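Long-range contacts in peroxidase (PDB 6QZO), which binds heme b and is probably a DyP-type peroxidase: residues 113-118 and 378-383; 286-291 and 349-354; 293-298 and 343-348. All blocks are in the same frame, centred on the assembly; numbering follows the deposited sequence.

How the contacts relate
Two of the three contacts meet on the proximal side of the heme, while contact 1 lies far off. Contacts 2 and 3 have centres about 9 Å apart, and both touch the heme. They are joined directly: Ala349 O of contact 2 receives Arg295 NE of contact 3 at 2.8 Å, and Asn353 ND2 reaches Leu346 O at 2.8 Å. Along the chain, the 293-298 and 343-348 pairing falls between 286-291 and 349-354, and His292, the axial iron ligand, is the single residue between 286-291 and 293-298. Contact 1 encloses both in sequence, yet its centre is about 35 Å from that of contact 3 and 43 Å from that of contact 2, away from the cofactor.

Contact 1. Residues 113-118 and 378-383; sequences AGLRHR and QRLLEG
Gly383 O, one oxygen of the chain's terminal carboxylate, accepts Arg118 NE at 2.8 Å in a bent bond (133° at the hydrogen), with the oxygen tilted from the guanidinium plane. The site illustrates how a chain end can be tied down by charge over an apolar base: helix 107-113 ends in a Schellman motif at Gly114, and the turn that follows receives the last residues of the protein. The other oxygen, Gly383 OXT, lies over a face of the guanidinium, 3.0 Å from Arg118 NH2, and this salt bridge works through charge alone because no N-H points at it. A bend at chi2 (-76°) turns the arginine back toward the carboxylate, while its CB rests on Leu380 CD1. Beneath the ion pair Leu115 spreads its two methyls: CD1 meets Leu380 CG at 3.7 Å, and CD2 packs against the terminal carbon, Gly383 C, at 3.5 Å. Leu381 continues the apolar layer to Ala113 and onto helix 61-78, joining the C-terminal helix to the N-terminal half of the protein. The imidazole of His117 turns its edge to the carboxylate, with CE1 3.5 Å from Gly383 OXT and near the ring plane.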
loop_
_atom_site.group_PDB
_atom_site.type_symbol
_atom_site.label_atom_id
_atom_site.label_comp_id
_atom_site.label_asym_id
_atom_site.label_seq_id
_atom_site.Cartn_x
_atom_site.Cartn_y
_atom_site.Cartn_z
ATOM N N ALA A 113 33.336 5.218 -2.007
ATOM C CA ALA A 113 34.263 4.263 -1.345
ATOM C C ALA A 113 35.663 4.300 -1.976
ATOM O O ALA A 113 36.561 3.645 -1.393
ATOM C CB ALA A 113 33.712 2.852 -1.411
ATOM N N GLY A 114 35.857 4.999 -3.100
ATOM C CA GLY A 114 37.156 5.048 -3.801
ATOM C C GLY A 114 37.420 3.758 -4.551
ATOM O O GLY A 114 38.560 3.272 -4.505
ATOM N N LEU A 115 36.401 3.228 -5.239
ATOM C CA LEU A 115 36.418 1.885 -5.865
ATOM C C LEU A 115 35.864 1.957 -7.287
ATOM O O LEU A 115 35.322 0.917 -7.753
ATOM C CB LEU A 115 35.582 0.936 -4.998
ATOM C CG LEU A 115 36.109 0.654 -3.591
ATOM C CD1 LEU A 115 35.114 -0.171 -2.797
ATOM C CD2 LEU A 115 37.454 -0.058 -3.658
ATOM N N ARG A 116 35.991 3.108 -7.956
ATOM C CA ARG A 116 35.482 3.274 -9.351
ATOM C C ARG A 116 36.080 2.177 -10.242
ATOM O O ARG A 116 35.380 1.654 -11.114
ATOM C CB ARG A 116 35.865 4.627 -9.963
ATOM C CG ARG A 116 35.354 5.858 -9.240
ATOM C CD ARG A 116 35.569 7.129 -10.041
ATOM N NE ARG A 116 34.257 7.614 -10.446
ATOM C CZ ARG A 116 33.707 7.450 -11.655
ATOM N NH1 ARG A 116 34.385 6.917 -12.662
ATOM N NH2 ARG A 116 32.480 7.891 -11.871
ATOM N N HIS A 117 37.351 1.843 -10.008
ATOM C CA HIS A 117 38.136 0.820 -10.751
ATOM C C HIS A 117 37.523 -0.579 -10.572
ATOM O O HIS A 117 37.888 -1.478 -11.356
ATOM C CB HIS A 117 39.625 0.903 -10.344
ATOM C CG HIS A 117 39.870 0.685 -8.888
ATOM N ND1 HIS A 117 40.087 -0.571 -8.363
ATOM C CD2 HIS A 117 39.935 1.554 -7.844
ATOM C CE1 HIS A 117 40.249 -0.470 -7.051
ATOM N NE2 HIS A 117 40.157 0.821 -6.708
ATOM N N ARG A 118 36.614 -0.774 -9.609
ATOM C CA ARG A 118 35.940 -2.088 -9.378
ATOM C C ARG A 118 34.540 -2.097 -10.001
ATOM O O ARG A 118 33.892 -3.151 -9.954
ATOM C CB ARG A 118 35.885 -2.421 -7.885
ATOM C CG ARG A 118 37.262 -2.576 -7.248
ATOM C CD ARG A 118 37.938 -3.890 -7.581
ATOM N NE ARG A 118 38.910 -4.239 -6.547
ATOM C CZ ARG A 118 40.233 -4.327 -6.712
ATOM N NH1 ARG A 118 40.777 -4.118 -7.904
ATOM N NH2 ARG A 118 41.007 -4.626 -5.677
ATOM N N GLN A 378 30.947 -7.242 1.246
ATOM C CA GLN A 378 32.283 -7.365 1.892
ATOM C C GLN A 378 33.385 -7.537 0.826
ATOM O O GLN A 378 34.425 -6.871 0.958
ATOM C CB GLN A 378 32.254 -8.540 2.862
ATOM C CG GLN A 378 33.555 -8.739 3.626
ATOM C CD GLN A 378 33.365 -9.798 4.683
ATOM O OE1 GLN A 378 32.340 -10.484 4.728
ATOM N NE2 GLN A 378 34.346 -9.920 5.559
ATOM N N ARG A 379 33.178 -8.394 -0.177
ATOM C CA ARG A 379 34.182 -8.685 -1.249
ATOM C C ARG A 379 34.516 -7.400 -2.021
ATOM O O ARG A 379 35.655 -7.293 -2.505
ATOM C CB ARG A 379 33.701 -9.784 -2.208
ATOM C CG ARG A 379 33.759 -11.188 -1.620
ATOM C CD ARG A 379 33.364 -12.294 -2.601
ATOM N NE ARG A 379 31.916 -12.389 -2.763
ATOM C CZ ARG A 379 31.087 -13.140 -2.016
ATOM N NH1 ARG A 379 31.555 -13.896 -1.033
ATOM N NH2 ARG A 379 29.784 -13.143 -2.262
ATOM N N LEU A 380 33.576 -6.459 -2.143
ATOM C CA LEU A 380 33.863 -5.147 -2.780
ATOM C C LEU A 380 34.759 -4.306 -1.867
ATOM O O LEU A 380 35.777 -3.782 -2.367
ATOM C CB LEU A 380 32.563 -4.398 -3.092
ATOM C CG LEU A 380 32.756 -2.969 -3.614
ATOM C CD1 LEU A 380 33.626 -2.959 -4.871
ATOM C CD2 LEU A 380 31.408 -2.299 -3.853
ATOM N N LEU A 381 34.378 -4.130 -0.597
ATOM C CA LEU A 381 34.987 -3.104 0.301
ATOM C C LEU A 381 36.351 -3.567 0.844
ATOM O O LEU A 381 37.000 -2.759 1.507
ATOM C CB LEU A 381 34.013 -2.802 1.442
ATOM C CG LEU A 381 32.944 -1.765 1.192
ATOM C CD1 LEU A 381 33.509 -0.355 1.338
ATOM C CD2 LEU A 381 32.230 -1.978 -0.140
ATOM N N GLU A 382 36.784 -4.801 0.535
ATOM C CA GLU A 382 38.175 -5.333 0.666
ATOM C C GLU A 382 39.202 -4.361 0.023
ATOM O O GLU A 382 40.258 -4.144 0.627
ATOM C CB GLU A 382 38.232 -6.755 0.045
ATOM C CG GLU A 382 38.735 -7.922 0.900
ATOM C CD GLU A 382 37.883 -8.294 2.095
ATOM O OE1 GLU A 382 36.976 -7.506 2.472
ATOM O OE2 GLU A 382 38.143 -9.364 2.657
ATOM N N GLY A 383 38.887 -3.783 -1.132
ATOM C CA GLY A 383 39.747 -2.791 -1.804
ATOM C C GLY A 383 39.614 -2.847 -3.311
ATOM O O GLY A 383 38.748 -3.527 -3.869
ATOM O OXT GLY A 383 40.426 -2.181 -3.972
#

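Contact 2. Residues 286-291 and 349-354; sequences VIDLEA and ADLLNE. With HEM (protoporphyrin IX containing Fe), chain I.
Leu351 N donates to Glu290 O at 2.9 Å in a nearly straight bond (167°), the polar link between the two loops. Around it the side chain of Leu351 packs on both flanking acids. Its CG lies 3.9 Å from Glu290 CB, the two chains crossing at about a right angle, and its CD1 methyl meets Asp288 OD1 at 3.8 Å. Glu290, extended beyond CG, lays its length along Ala349, with OE2 3.7 Å from Ala349 CB. A second shell sets these groups in place. With its CG opposite the backbone N (chi1 -161°), Asp288 brings OD1 round to accept Glu290 N at 3.0 Å through the anti lone pair, an Asx turn within the type I turn from Asp288 to Ala291. An alanine here would lack that acceptor, so the amide of Glu290 would probably lose its mate and the Leu351 methyl part of its cover. Asp350 forms a second Asx turn, on the other loop: Leu352 N comes to its OD1 at 3.1 Å from above the carboxylate plane. Leu352 then reaches the cofactor, its CD2 3.6 Å from heme C2B. The other oxygen of Asp350, OD2, receives ND1 of His292, the axial ligand of the iron; this is the proximal histidine-carboxylate pair familiar from heme peroxidases, the carboxylate coming from the loop that holds Leu351 and the histidine from the start of helix 292-296.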
loop_
_atom_site.group_PDB
_atom_site.type_symbol
_atom_site.label_atom_id
_atom_site.label_comp_id
_atom_site.label_asym_id
_atom_site.label_seq_id
_atom_site.Cartn_x
_atom_site.Cartn_y
_atom_site.Cartn_z
ATOM N N VAL A 286 -0.855 -13.342 -37.195
ATOM C CA VAL A 286 -1.897 -13.471 -36.131
ATOM C C VAL A 286 -1.443 -12.649 -34.923
ATOM O O VAL A 286 -2.259 -11.907 -34.384
ATOM C CB VAL A 286 -2.169 -14.935 -35.735
ATOM C CG1 VAL A 286 -3.129 -15.031 -34.562
ATOM C CG2 VAL A 286 -2.712 -15.742 -36.894
ATOM N N ILE A 287 -0.179 -12.803 -34.523
ATOM C CA ILE A 287 0.487 -11.911 -33.533
ATOM C C ILE A 287 1.118 -10.768 -34.321
ATOM O O ILE A 287 1.901 -11.060 -35.267
ATOM C CB ILE A 287 1.513 -12.684 -32.684
ATOM C CG1 ILE A 287 0.824 -13.778 -31.855
ATOM C CG2 ILE A 287 2.308 -11.727 -31.806
ATOM C CD1 ILE A 287 1.722 -14.887 -31.431
ATOM N N ASP A 288 0.746 -9.528 -33.987
ATOM C CA ASP A 288 1.143 -8.320 -34.757
ATOM C C ASP A 288 2.675 -8.243 -34.822
ATOM O O ASP A 288 3.345 -8.715 -33.869
ATOM C CB ASP A 288 0.533 -7.068 -34.126
ATOM C CG ASP A 288 0.479 -5.875 -35.060
ATOM O OD1 ASP A 288 1.508 -5.191 -35.182
ATOM O OD2 ASP A 288 -0.586 -5.659 -35.684
ATOM N N LEU A 289 3.206 -7.646 -35.890
ATOM C CA LEU A 289 4.668 -7.433 -36.091
ATOM C C LEU A 289 5.220 -6.559 -34.960
ATOM O O LEU A 289 6.420 -6.665 -34.677
ATOM C CB LEU A 289 4.933 -6.785 -37.460
ATOM C CG LEU A 289 4.890 -7.706 -38.678
ATOM C CD1 LEU A 289 5.239 -6.939 -39.952
ATOM C CD2 LEU A 289 5.828 -8.900 -38.533
ATOM N N GLU A 290 4.372 -5.744 -34.322
ATOM C CA GLU A 290 4.760 -4.757 -33.279
ATOM C C GLU A 290 4.113 -5.108 -31.934
ATOM O O GLU A 290 4.131 -4.268 -31.032
ATOM C CB GLU A 290 4.375 -3.363 -33.769
ATOM C CG GLU A 290 5.281 -2.891 -34.897
ATOM C CD GLU A 290 4.991 -1.509 -35.436
ATOM O OE1 GLU A 290 3.893 -0.971 -35.133
ATOM O OE2 GLU A 290 5.883 -0.968 -36.107
ATOM N N ALA A 291 3.582 -6.320 -31.805
ATOM C CA ALA A 291 3.007 -6.876 -30.555
ATOM C C ALA A 291 4.127 -6.991 -29.515
ATOM O O ALA A 291 5.250 -7.366 -29.904
ATOM C CB ALA A 291 2.372 -8.215 -30.809
ATOM N N ALA A 349 10.051 -0.040 -31.819
ATOM C CA ALA A 349 8.641 -0.364 -32.133
ATOM C C ALA A 349 8.043 -1.300 -31.078
ATOM O O ALA A 349 8.615 -2.365 -30.823
ATOM C CB ALA A 349 8.537 -0.968 -33.516
ATOM N N ASP A 350 6.903 -0.900 -30.516
ATOM C CA ASP A 350 6.055 -1.709 -29.602
ATOM C C ASP A 350 4.690 -1.016 -29.498
ATOM O O ASP A 350 4.667 0.157 -29.114
ATOM C CB ASP A 350 6.723 -1.885 -28.233
ATOM C CG ASP A 350 5.953 -2.791 -27.292
ATOM O OD1 ASP A 350 4.880 -3.288 -27.690
ATOM O OD2 ASP A 350 6.415 -2.980 -26.152
ATOM N N LEU A 351 3.599 -1.711 -29.833
ATOM C CA LEU A 351 2.221 -1.141 -29.776
ATOM C C LEU A 351 1.927 -0.631 -28.354
ATOM O O LEU A 351 1.267 0.409 -28.211
ATOM C CB LEU A 351 1.221 -2.217 -30.197
ATOM C CG LEU A 351 1.186 -2.550 -31.689
ATOM C CD1 LEU A 351 0.184 -3.671 -31.933
ATOM C CD2 LEU A 351 0.850 -1.319 -32.536
ATOM N N LEU A 352 2.438 -1.333 -27.341
ATOM C CA LEU A 352 2.237 -1.053 -25.896
ATOM C C LEU A 352 2.760 0.346 -25.522
ATOM O O LEU A 352 2.224 0.932 -24.559
ATOM C CB LEU A 352 2.962 -2.136 -25.093
ATOM C CG LEU A 352 2.771 -2.081 -23.578
ATOM C CD1 LEU A 352 1.309 -2.242 -23.209
ATOM C CD2 LEU A 352 3.588 -3.139 -22.880
ATOM N N ASN A 353 3.763 0.858 -26.242
ATOM C CA ASN A 353 4.359 2.199 -25.979
ATOM C C ASN A 353 3.302 3.298 -26.074
ATOM O O ASN A 353 3.591 4.394 -25.571
ATOM C CB ASN A 353 5.489 2.542 -26.960
ATOM C CG ASN A 353 6.760 1.786 -26.668
ATOM O OD1 ASN A 353 6.988 1.342 -25.540
ATOM N ND2 ASN A 353 7.589 1.623 -27.680
ATOM N N GLU A 354 2.154 3.045 -26.727
ATOM C CA GLU A 354 1.096 4.075 -26.903
ATOM C C GLU A 354 0.327 4.285 -25.586
ATOM O O GLU A 354 -0.322 5.332 -25.465
ATOM C CB GLU A 354 0.174 3.698 -28.065
ATOM C CG GLU A 354 -0.867 4.772 -28.412
ATOM C CD GLU A 354 -1.562 4.565 -29.758
ATOM O OE1 GLU A 354 -1.022 3.770 -30.599
ATOM O OE2 GLU A 354 -2.634 5.198 -29.995
HETATM C CHA HEM I . 6.023 -9.992 -21.586
HETATM C CHB HEM I . 3.300 -6.408 -19.885
HETATM C CHC HEM I . 7.123 -3.457 -20.019
HETATM C CHD HEM I . 9.938 -7.145 -21.326
HETATM C C1A HEM I . 4.959 -9.257 -21.141
HETATM C C2A HEM I . 3.613 -9.725 -21.112
HETATM C C3A HEM I . 2.849 -8.705 -20.646
HETATM C C4A HEM I . 3.718 -7.629 -20.359
HETATM C CMA HEM I . 1.347 -8.697 -20.441
HETATM C CAA HEM I . 3.105 -11.080 -21.573
HETATM C CBA HEM I . 3.107 -12.145 -20.477
HETATM C CGA HEM I . 4.514 -12.551 -20.183
HETATM O O1A HEM I . 5.107 -11.941 -19.250
HETATM O O2A HEM I . 5.065 -13.459 -20.867
HETATM C C1B HEM I . 4.133 -5.299 -19.790
HETATM C C2B HEM I . 3.650 -4.035 -19.355
HETATM C C3B HEM I . 4.725 -3.181 -19.392
HETATM C C4B HEM I . 5.853 -3.991 -19.872
HETATM C CMB HEM I . 2.222 -3.718 -18.918
HETATM C CAB HEM I . 4.851 -1.768 -18.982
HETATM C CBB HEM I . 3.933 -1.120 -18.265
HETATM C C1C HEM I . 8.231 -4.190 -20.372
HETATM C C2C HEM I . 9.512 -3.655 -20.495
HETATM C C3C HEM I . 10.353 -4.675 -20.874
HETATM C C4C HEM I . 9.540 -5.874 -20.976
HETATM C CMC HEM I . 9.967 -2.237 -20.283
HETATM C CAC HEM I . 11.784 -4.314 -21.052
HETATM C CBC HEM I . 12.745 -5.129 -21.395
HETATM C C1D HEM I . 9.058 -8.232 -21.504
HETATM C C2D HEM I . 9.530 -9.567 -21.916
HETATM C C3D HEM I . 8.443 -10.354 -22.008
HETATM C C4D HEM I . 7.313 -9.486 -21.635
HETATM C CMD HEM I . 10.939 -10.037 -22.236
HETATM C CAD HEM I . 8.417 -11.833 -22.411
HETATM C CBD HEM I . 8.256 -11.980 -23.938
HETATM C CGD HEM I . 8.271 -13.410 -24.469
HETATM O O1D HEM I . 9.350 -14.021 -24.624
HETATM O O2D HEM I . 7.204 -14.000 -24.799
HETATM N NA HEM I . 5.005 -7.975 -20.677
HETATM N NB HEM I . 5.430 -5.227 -20.089
HETATM N NC HEM I . 8.245 -5.521 -20.669
HETATM N ND HEM I . 7.726 -8.247 -21.352
HETATM FE FE HEM I . 6.611 -6.820 -20.807
#

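Contact 3. Residues 293-298 and 343-348; sequences IRRARP and QRRLDA. With HEM (protoporphyrin IX containing Fe), chain I.
Arg345 reaches across to the C-terminal end of helix 292-296, and nearly every atom along its length finds a partner. Its CB sits 3.9 Å from Arg295 O. The next atom, CG, lies over a face of the Arg295 guanidinium, toward the rim, 3.4 Å from NH2. CD again passes close to Arg295 O, and a bend at chi3 (53°) then swings NE onto that oxygen, where it donates at 2.9 Å in a fairly straight bond (156°) with the acceptor in the guanidinium plane. At the tip NH1 forms a salt bridge with Glu303, and NH2 lies beside the carbonyl of Arg297, though not at an angle for a hydrogen bond. The exchange is reciprocal: Arg295, folded back at chi2 and chi3, gives NH2 to Arg345 O at 2.9 Å, while its NE serves Ala349 O. The two guanidinium planes stand 86° apart, so the groups do not stack. Toward the cofactor, Leu346 and Ala296 supply apolar packing. Leu346 bridges protein and heme, its CD2 against Arg295 CB at 3.6 Å and its CD1 3.7 Å from heme C3C, and Ala296 CB meets heme C2D at 3.6 Å. The two helices thus form part of the proximal wall of the heme pocket in this DyP-type fold. Two cationic side chains can lie together here because each spends one N-H on the other's backbone carbonyl, near helix C-terminal ends whose partial negative charge would favour them, and Glu303 is likely to offset part of the remaining charge.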
loop_
_atom_site.group_PDB
_atom_site.type_symbol
_atom_site.label_atom_id
_atom_site.label_comp_id
_atom_site.label_asym_id
_atom_site.label_seq_id
_atom_site.Cartn_x
_atom_site.Cartn_y
_atom_site.Cartn_z
ATOM N N ILE A 293 5.060 -9.052 -27.179
ATOM C CA ILE A 293 5.790 -10.319 -26.883
ATOM C C ILE A 293 6.614 -10.723 -28.110
ATOM O O ILE A 293 7.536 -11.542 -27.953
ATOM C CB ILE A 293 4.838 -11.440 -26.422
ATOM C CG1 ILE A 293 3.942 -11.952 -27.553
ATOM C CG2 ILE A 293 4.048 -10.988 -25.210
ATOM C CD1 ILE A 293 3.286 -13.266 -27.247
ATOM N N ARG A 294 6.288 -10.197 -29.286
ATOM C CA ARG A 294 7.124 -10.413 -30.491
ATOM C C ARG A 294 8.382 -9.550 -30.352
ATOM O O ARG A 294 9.472 -10.077 -30.547
ATOM C CB ARG A 294 6.345 -10.086 -31.768
ATOM C CG ARG A 294 7.140 -10.310 -33.043
ATOM C CD ARG A 294 6.386 -9.821 -34.258
ATOM N NE ARG A 294 5.299 -10.715 -34.609
ATOM C CZ ARG A 294 5.432 -11.852 -35.292
ATOM N NH1 ARG A 294 6.631 -12.259 -35.690
ATOM N NH2 ARG A 294 4.362 -12.590 -35.566
ATOM N N ARG A 295 8.215 -8.278 -30.008
ATOM C CA ARG A 295 9.314 -7.281 -29.965
ATOM C C ARG A 295 10.210 -7.530 -28.741
ATOM O O ARG A 295 11.391 -7.158 -28.812
ATOM C CB ARG A 295 8.732 -5.863 -29.967
ATOM C CG ARG A 295 7.959 -5.521 -31.226
ATOM C CD ARG A 295 8.845 -5.473 -32.451
ATOM N NE ARG A 295 9.820 -4.395 -32.354
ATOM C CZ ARG A 295 10.856 -4.232 -33.170
ATOM N NH1 ARG A 295 11.076 -5.093 -34.154
ATOM N NH2 ARG A 295 11.684 -3.230 -32.975
ATOM N N ALA A 296 9.670 -8.127 -27.675
ATOM C CA ALA A 296 10.356 -8.315 -26.374
ATOM C C ALA A 296 11.064 -9.672 -26.327
ATOM O O ALA A 296 11.985 -9.828 -25.492
ATOM C CB ALA A 296 9.366 -8.179 -25.253
ATOM N N ARG A 297 10.663 -10.599 -27.196
ATOM C CA ARG A 297 11.233 -11.968 -27.286
ATOM C C ARG A 297 12.759 -11.876 -27.405
ATOM O O ARG A 297 13.271 -10.949 -28.025
ATOM C CB ARG A 297 10.628 -12.708 -28.484
ATOM C CG ARG A 297 10.930 -14.195 -28.483
ATOM C CD ARG A 297 10.456 -14.930 -29.710
ATOM N NE ARG A 297 10.788 -16.337 -29.550
ATOM C CZ ARG A 297 9.939 -17.294 -29.141
ATOM N NH1 ARG A 297 8.682 -16.995 -28.825
ATOM N NH2 ARG A 297 10.358 -18.546 -29.035
ATOM N N PRO A 298 13.536 -12.813 -26.805
ATOM C CA PRO A 298 14.968 -12.908 -27.071
ATOM C C PRO A 298 15.275 -13.094 -28.566
ATOM O O PRO A 298 14.669 -13.946 -29.186
ATOM C CB PRO A 298 15.400 -14.167 -26.289
ATOM C CG PRO A 298 14.394 -14.264 -25.176
ATOM C CD PRO A 298 13.094 -13.809 -25.811
ATOM N N GLN A 343 15.187 -3.429 -24.346
ATOM C CA GLN A 343 14.642 -2.058 -24.150
ATOM C C GLN A 343 14.806 -1.260 -25.451
ATOM O O GLN A 343 13.851 -0.547 -25.813
ATOM C CB GLN A 343 15.318 -1.355 -22.977
ATOM C CG GLN A 343 14.694 -0.014 -22.624
ATOM C CD GLN A 343 13.210 -0.131 -22.343
ATOM O OE1 GLN A 343 12.779 -0.525 -21.250
ATOM N NE2 GLN A 343 12.403 0.182 -23.348
ATOM N N ARG A 344 15.942 -1.394 -26.133
ATOM C CA ARG A 344 16.238 -0.655 -27.388
ATOM C C ARG A 344 15.290 -1.119 -28.503
ATOM O O ARG A 344 14.862 -0.279 -29.301
ATOM C CB ARG A 344 17.713 -0.829 -27.804
ATOM C CG ARG A 344 18.155 0.141 -28.906
ATOM C CD ARG A 344 19.484 0.901 -28.814
ATOM N NE ARG A 344 20.515 0.003 -28.340
ATOM C CZ ARG A 344 21.467 0.324 -27.474
ATOM N NH1 ARG A 344 21.596 1.567 -27.019
ATOM N NH2 ARG A 344 22.355 -0.596 -27.093
ATOM N N ARG A 345 14.973 -2.408 -28.554
ATOM C CA ARG A 345 14.068 -2.987 -29.580
ATOM C C ARG A 345 12.631 -2.502 -29.329
ATOM O O ARG A 345 11.952 -2.162 -30.322
ATOM C CB ARG A 345 14.187 -4.515 -29.626
ATOM C CG ARG A 345 13.656 -5.135 -30.915
ATOM C CD ARG A 345 14.209 -6.529 -31.172
ATOM N NE ARG A 345 13.999 -7.364 -30.004
ATOM C CZ ARG A 345 14.944 -7.955 -29.249
ATOM N NH1 ARG A 345 16.247 -7.885 -29.518
ATOM N NH2 ARG A 345 14.539 -8.696 -28.219
ATOM N N LEU A 346 12.200 -2.413 -28.062
ATOM C CA LEU A 346 10.853 -1.891 -27.704
ATOM C C LEU A 346 10.774 -0.393 -28.010
ATOM O O LEU A 346 9.717 0.052 -28.469
ATOM C CB LEU A 346 10.558 -2.147 -26.224
ATOM C CG LEU A 346 10.534 -3.618 -25.818
ATOM C CD1 LEU A 346 9.912 -3.773 -24.445
ATOM C CD2 LEU A 346 9.788 -4.465 -26.851
ATOM N N ASP A 347 11.846 0.361 -27.761
ATOM C CA ASP A 347 11.878 1.807 -28.091
ATOM C C ASP A 347 11.622 1.972 -29.593
ATOM O O ASP A 347 10.883 2.881 -29.942
ATOM C CB ASP A 347 13.202 2.473 -27.697
ATOM C CG ASP A 347 13.270 3.933 -28.100
ATOM O OD1 ASP A 347 12.438 4.710 -27.618
ATOM O OD2 ASP A 347 14.150 4.272 -28.904
ATOM N N ALA A 348 12.234 1.128 -30.433
ATOM C CA ALA A 348 12.173 1.226 -31.914
ATOM C C ALA A 348 10.738 0.953 -32.391
ATOM O O ALA A 348 10.270 1.689 -33.279
ATOM C CB ALA A 348 13.167 0.292 -32.557
HETATM C CHA HEM I . 6.023 -9.992 -21.586
HETATM C CHB HEM I . 3.300 -6.408 -19.885
HETATM C CHC HEM I . 7.123 -3.457 -20.019
HETATM C CHD HEM I . 9.938 -7.145 -21.326
HETATM C C1A HEM I . 4.959 -9.257 -21.141
HETATM C C2A HEM I . 3.613 -9.725 -21.112
HETATM C C3A HEM I . 2.849 -8.705 -20.646
HETATM C C4A HEM I . 3.718 -7.629 -20.359
HETATM C CMA HEM I . 1.347 -8.697 -20.441
HETATM C CAA HEM I . 3.105 -11.080 -21.573
HETATM C CBA HEM I . 3.107 -12.145 -20.477
HETATM C CGA HEM I . 4.514 -12.551 -20.183
HETATM O O1A HEM I . 5.107 -11.941 -19.250
HETATM O O2A HEM I . 5.065 -13.459 -20.867
HETATM C C1B HEM I . 4.133 -5.299 -19.790
HETATM C C2B HEM I . 3.650 -4.035 -19.355
HETATM C C3B HEM I . 4.725 -3.181 -19.392
HETATM C C4B HEM I . 5.853 -3.991 -19.872
HETATM C CMB HEM I . 2.222 -3.718 -18.918
HETATM C CAB HEM I . 4.851 -1.768 -18.982
HETATM C CBB HEM I . 3.933 -1.120 -18.265
HETATM C C1C HEM I . 8.231 -4.190 -20.372
HETATM C C2C HEM I . 9.512 -3.655 -20.495
HETATM C C3C HEM I . 10.353 -4.675 -20.874
HETATM C C4C HEM I . 9.540 -5.874 -20.976
HETATM C CMC HEM I . 9.967 -2.237 -20.283
HETATM C CAC HEM I . 11.784 -4.314 -21.052
HETATM C CBC HEM I . 12.745 -5.129 -21.395
HETATM C C1D HEM I . 9.058 -8.232 -21.504
HETATM C C2D HEM I . 9.530 -9.567 -21.916
HETATM C C3D HEM I . 8.443 -10.354 -22.008
HETATM C C4D HEM I . 7.313 -9.486 -21.635
HETATM C CMD HEM I . 10.939 -10.037 -22.236
HETATM C CAD HEM I . 8.417 -11.833 -22.411
HETATM C CBD HEM I . 8.256 -11.980 -23.938
HETATM C CGD HEM I . 8.271 -13.410 -24.469
HETATM O O1D HEM I . 9.350 -14.021 -24.624
HETATM O O2D HEM I . 7.204 -14.000 -24.799
HETATM N NA HEM I . 5.005 -7.975 -20.677
HETATM N NB HEM I . 5.430 -5.227 -20.089
HETATM N NC HEM I . 8.245 -5.521 -20.669
HETATM N ND HEM I . 7.726 -8.247 -21.352
HETATM FE FE HEM I . 6.611 -6.820 -20.807
#